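Local coordinates for isomerase/lactonizing enzyme (Agrobacterium tumefaciens, PDB 1RVK), which is of unknown function but belongs to the enolase superfamily and probably uses its bound magnesium ion in an isomerase or lactonizing reaction, at residues F51-P54 with E55-R58; A94-D98 with R99-V103. All blocks are in the same frame, centred on the assembly; numbering follows the deposited sequence.

Interaction 1. Residues F51-P54 with E55-R58; sequences FTAP and EIVR
At the end of strand 47-52, OG1 of T52 meets the methyl CD1 of I56 at 3.3 Å, the two side chains crossing obliquely, where the chain folds back through a short 3-10 turn, A53 to V57. CD1 also packs against CB of A53. T52 holds OG1 opposite its backbone N (chi1 -166°), which leaves CG2 to meet V57 tip to tip, 3.6 Å from CG1. P54 contributes mainly through its backbone: its carbonyl O accepts from V57 N at 3.1 Å, while its ring packs against V10 and E34 of the sheet. One residue earlier, A53 O takes I56 N at 3.0 Å. In both bonds the donor stands well above the carbonyl plane, by 43° at A53 and 55° at P54, an off-plane approach that fits i+3 to i bonds in a tight turn. R58 folds back to E55, NH1 giving a 2.9 Å bond to E55 O, which lies in the guanidinium plane. Successive i+3 to i bonds of this kind mark a single 3-10 turn, here the strand-to-helix connection of the enolase-type N-terminal domain, with R58 as N-cap of helix 59-70.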
loop_
_atom_site.group_PDB
_atom_site.type_symbol
_atom_site.label_atom_id
_atom_site.label_comp_id
_atom_site.label_asym_id
_atom_site.label_seq_id
_atom_site.Cartn_x
_atom_site.Cartn_y
_atom_site.Cartn_z
ATOM N N PHE A 51 -11.087 -5.110 5.116
ATOM C CA PHE A 51 -10.271 -5.362 6.299
ATOM C C PHE A 51 -9.376 -4.203 6.720
ATOM O O PHE A 51 -8.915 -3.428 5.884
ATOM C CB PHE A 51 -9.397 -6.592 6.050
ATOM C CG PHE A 51 -10.180 -7.847 5.812
ATOM C CD1 PHE A 51 -10.643 -8.604 6.881
ATOM C CD2 PHE A 51 -10.497 -8.251 4.515
ATOM C CE1 PHE A 51 -11.412 -9.747 6.667
ATOM C CE2 PHE A 51 -11.265 -9.393 4.291
ATOM C CZ PHE A 51 -11.724 -10.141 5.370
ATOM N N THR A 52 -9.131 -4.101 8.025
ATOM C CA THR A 52 -8.259 -3.062 8.569
ATOM C C THR A 52 -7.941 -3.369 10.027
ATOM O O THR A 52 -8.444 -4.343 10.587
ATOM C CB THR A 52 -8.906 -1.659 8.485
ATOM O OG1 THR A 52 -7.907 -0.661 8.727
ATOM C CG2 THR A 52 -10.021 -1.513 9.511
ATOM N N ALA A 53 -7.094 -2.546 10.636
ATOM C CA ALA A 53 -6.720 -2.733 12.033
ATOM C C ALA A 53 -7.889 -2.326 12.926
ATOM O O ALA A 53 -8.575 -1.342 12.652
ATOM C CB ALA A 53 -5.489 -1.896 12.363
ATOM N N PRO A 54 -8.113 -3.068 14.021
ATOM C CA PRO A 54 -9.195 -2.818 14.980
ATOM C C PRO A 54 -9.416 -1.364 15.404
ATOM O O PRO A 54 -10.547 -0.882 15.393
ATOM C CB PRO A 54 -8.817 -3.710 16.161
ATOM C CG PRO A 54 -8.167 -4.882 15.485
ATOM C CD PRO A 54 -7.280 -4.204 14.459
ATOM N N GLU A 55 -8.344 -0.666 15.777
ATOM C CA GLU A 55 -8.458 0.721 16.234
ATOM C C GLU A 55 -9.061 1.679 15.210
ATOM O O GLU A 55 -9.683 2.677 15.571
ATOM C CB GLU A 55 -7.085 1.251 16.669
ATOM C CG GLU A 55 -6.553 0.630 17.953
ATOM C CD GLU A 55 -7.413 0.958 19.162
ATOM O OE1 GLU A 55 -7.704 0.032 19.951
ATOM O OE2 GLU A 55 -7.791 2.137 19.329
ATOM N N ILE A 56 -8.877 1.370 13.935
ATOM C CA ILE A 56 -9.378 2.214 12.857
ATOM C C ILE A 56 -10.898 2.173 12.709
ATOM O O ILE A 56 -11.509 3.131 12.232
ATOM C CB ILE A 56 -8.682 1.822 11.535
ATOM C CG1 ILE A 56 -7.190 2.150 11.651
ATOM C CG2 ILE A 56 -9.307 2.553 10.351
ATOM C CD1 ILE A 56 -6.317 1.501 10.587
ATOM N N VAL A 57 -11.508 1.071 13.134
ATOM C CA VAL A 57 -12.958 0.915 13.055
ATOM C C VAL A 57 -13.538 0.570 14.424
ATOM O O VAL A 57 -14.513 -0.178 14.528
ATOM C CB VAL A 57 -13.354 -0.193 12.056
ATOM C CG1 VAL A 57 -13.014 0.239 10.635
ATOM C CG2 VAL A 57 -12.635 -1.487 12.404
ATOM N N ARG A 58 -12.933 1.115 15.476
ATOM C CA ARG A 58 -13.411 0.856 16.830
ATOM C C ARG A 58 -14.775 1.529 17.023
ATOM O O ARG A 58 -15.162 2.410 16.252
ATOM C CB ARG A 58 -12.389 1.355 17.865
ATOM C CG ARG A 58 -12.135 2.863 17.877
ATOM C CD ARG A 58 -11.034 3.196 18.881
ATOM N NE ARG A 58 -10.909 4.630 19.139
ATOM C CZ ARG A 58 -10.380 5.509 18.292
ATOM N NH1 ARG A 58 -9.915 5.112 17.116
ATOM N NH2 ARG A 58 -10.312 6.792 18.629
#

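Interaction 2. Residues A94-D98 with R99-V103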
loop_
_atom_site.group_PDB
_atom_site.type_symbol
_atom_site.label_atom_id
_atom_site.label_comp_id
_atom_site.label_asym_id
_atom_site.label_seq_id
_atom_site.Cartn_x
_atom_site.Cartn_y
_atom_site.Cartn_z
ATOM N N ALA A 94 -9.259 14.710 15.700
ATOM C CA ALA A 94 -8.239 13.840 15.115
ATOM C C ALA A 94 -8.553 12.346 15.126
ATOM O O ALA A 94 -7.660 11.524 14.893
ATOM C CB ALA A 94 -6.892 14.089 15.796
ATOM N N GLN A 95 -9.812 11.985 15.369
ATOM C CA GLN A 95 -10.177 10.573 15.412
ATOM C C GLN A 95 -10.740 9.986 14.113
ATOM O O GLN A 95 -10.708 8.775 13.930
ATOM C CB GLN A 95 -11.147 10.321 16.572
ATOM C CG GLN A 95 -10.626 10.830 17.912
ATOM C CD GLN A 95 -9.203 10.375 18.210
ATOM O OE1 GLN A 95 -8.356 11.173 18.619
ATOM N NE2 GLN A 95 -8.937 9.093 18.014
ATOM N N LEU A 96 -11.264 10.822 13.217
ATOM C CA LEU A 96 -11.777 10.306 11.944
ATOM C C LEU A 96 -10.638 10.467 10.941
ATOM O O LEU A 96 -10.485 11.512 10.312
ATOM C CB LEU A 96 -13.015 11.087 11.482
ATOM C CG LEU A 96 -13.660 10.573 10.186
ATOM C CD1 LEU A 96 -14.090 9.117 10.365
ATOM C CD2 LEU A 96 -14.849 11.444 9.815
ATOM N N THR A 97 -9.844 9.410 10.807
ATOM C CA THR A 97 -8.665 9.405 9.946
ATOM C C THR A 97 -8.872 8.966 8.505
ATOM O O THR A 97 -9.916 8.409 8.154
ATOM C CB THR A 97 -7.600 8.497 10.549
ATOM O OG1 THR A 97 -8.057 7.138 10.487
ATOM C CG2 THR A 97 -7.355 8.874 12.008
ATOM N N ASP A 98 -7.866 9.219 7.668
ATOM C CA ASP A 98 -7.941 8.809 6.268
ATOM C C ASP A 98 -8.051 7.290 6.226
ATOM O O ASP A 98 -8.651 6.727 5.308
ATOM C CB ASP A 98 -6.693 9.243 5.484
ATOM C CG ASP A 98 -6.579 10.748 5.338
ATOM O OD1 ASP A 98 -7.605 11.449 5.481
ATOM O OD2 ASP A 98 -5.457 11.231 5.062
ATOM N N ARG A 99 -7.467 6.628 7.221
ATOM C CA ARG A 99 -7.529 5.174 7.293
ATOM C C ARG A 99 -8.975 4.711 7.462
ATOM O O ARG A 99 -9.382 3.713 6.872
ATOM C CB ARG A 99 -6.671 4.645 8.450
ATOM C CG ARG A 99 -5.170 4.649 8.170
ATOM C CD ARG A 99 -4.828 3.794 6.953
ATOM N NE ARG A 99 -5.000 2.362 7.191
ATOM C CZ ARG A 99 -4.152 1.607 7.883
ATOM N NH1 ARG A 99 -4.395 0.313 8.047
ATOM N NH2 ARG A 99 -3.055 2.139 8.404
ATOM N N THR A 100 -9.754 5.426 8.270
ATOM C CA THR A 100 -11.156 5.048 8.458
ATOM C C THR A 100 -11.921 5.293 7.155
ATOM O O THR A 100 -12.756 4.485 6.750
ATOM C CB THR A 100 -11.820 5.855 9.600
ATOM O OG1 THR A 100 -11.189 5.530 10.842
ATOM C CG2 THR A 100 -13.302 5.520 9.703
ATOM N N LEU A 101 -11.634 6.412 6.498
ATOM C CA LEU A 101 -12.287 6.726 5.234
ATOM C C LEU A 101 -12.000 5.636 4.201
ATOM O O LEU A 101 -12.880 5.244 3.434
ATOM C CB LEU A 101 -11.780 8.071 4.697
ATOM C CG LEU A 101 -12.426 9.381 5.160
ATOM C CD1 LEU A 101 -13.737 9.552 4.431
ATOM C CD2 LEU A 101 -12.621 9.398 6.667
ATOM N N ALA A 102 -10.762 5.149 4.184
ATOM C CA ALA A 102 -10.359 4.125 3.225
ATOM C C ALA A 102 -11.122 2.815 3.362
ATOM O O ALA A 102 -11.570 2.248 2.363
ATOM C CB ALA A 102 -8.859 3.859 3.344
ATOM N N VAL A 103 -11.272 2.331 4.591
ATOM C CA VAL A 103 -11.966 1.065 4.808
ATOM C C VAL A 103 -13.442 1.171 4.447
ATOM O O VAL A 103 -14.008 0.257 3.849
ATOM C CB VAL A 103 -11.837 0.593 6.269
ATOM C CG1 VAL A 103 -12.294 -0.864 6.383
ATOM C CG2 VAL A 103 -10.401 0.726 6.728
HETATM O O HOH W 1 -8.841 5.786 12.677
#
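T97 O faces the amides of the first turn of helix 98-116, accepting a straight bond from L101 N at 3.1 Å (163° at the hydrogen, in the carbonyl plane) and a weak one from T100 N. This is a helix N-terminus with T97 as N-cap; one residue further on, D98 O takes A102 N at 2.9 Å and the alpha-helical pattern is under way. The T97 side chain makes the capping bond: with OG1 set between the backbone N and the carbonyl carbon (chi1 68°), the hydroxyl oxygen lies within reach of the helix-start amides and accepts from T100 N at 3.3 Å. Ahead of the cap, L96 brings its end toward the helix. Its CD1 rests 3.7 Å from CG2 of T100, and its CG meets CD2 of L101, both pairs crossing at about a right angle. W88 and F65 adjoin L96, so this leucine joins the helix start to helices 78-89 and 59-70. D98 OD1 accepts from Q89 NE2 and forms a salt bridge with K263 NZ, linking the helix start to the barrel domain. T100 OG1 is hydrogen-bonded to I56 O and also accepts from a water, which lies 3.0 Å from it and 2.7 Å from OG1 of T97, joining the two threonine hydroxyls.

Both interactions are local turns of the N-terminal domain, with centres about 9 Å apart, and each leads into a helix: residues 51-58 into helix 59-70, residues 94-103 into helix 98-116. Interaction 1 is the more exposed and depends on 3-10 backbone bonds and a few methyl contacts, whereas interaction 2 buries more of its residues and adds a side-chain cap and leucine packing of the preceding loop on the helix. They meet directly: a hydroxyl-to-carbonyl bond joins the two, and CB of T52 packs 3.3 Å from CG2 of V103. The end of strand 47-52 and the turn after it thus lie against the first turns of helix 98-116.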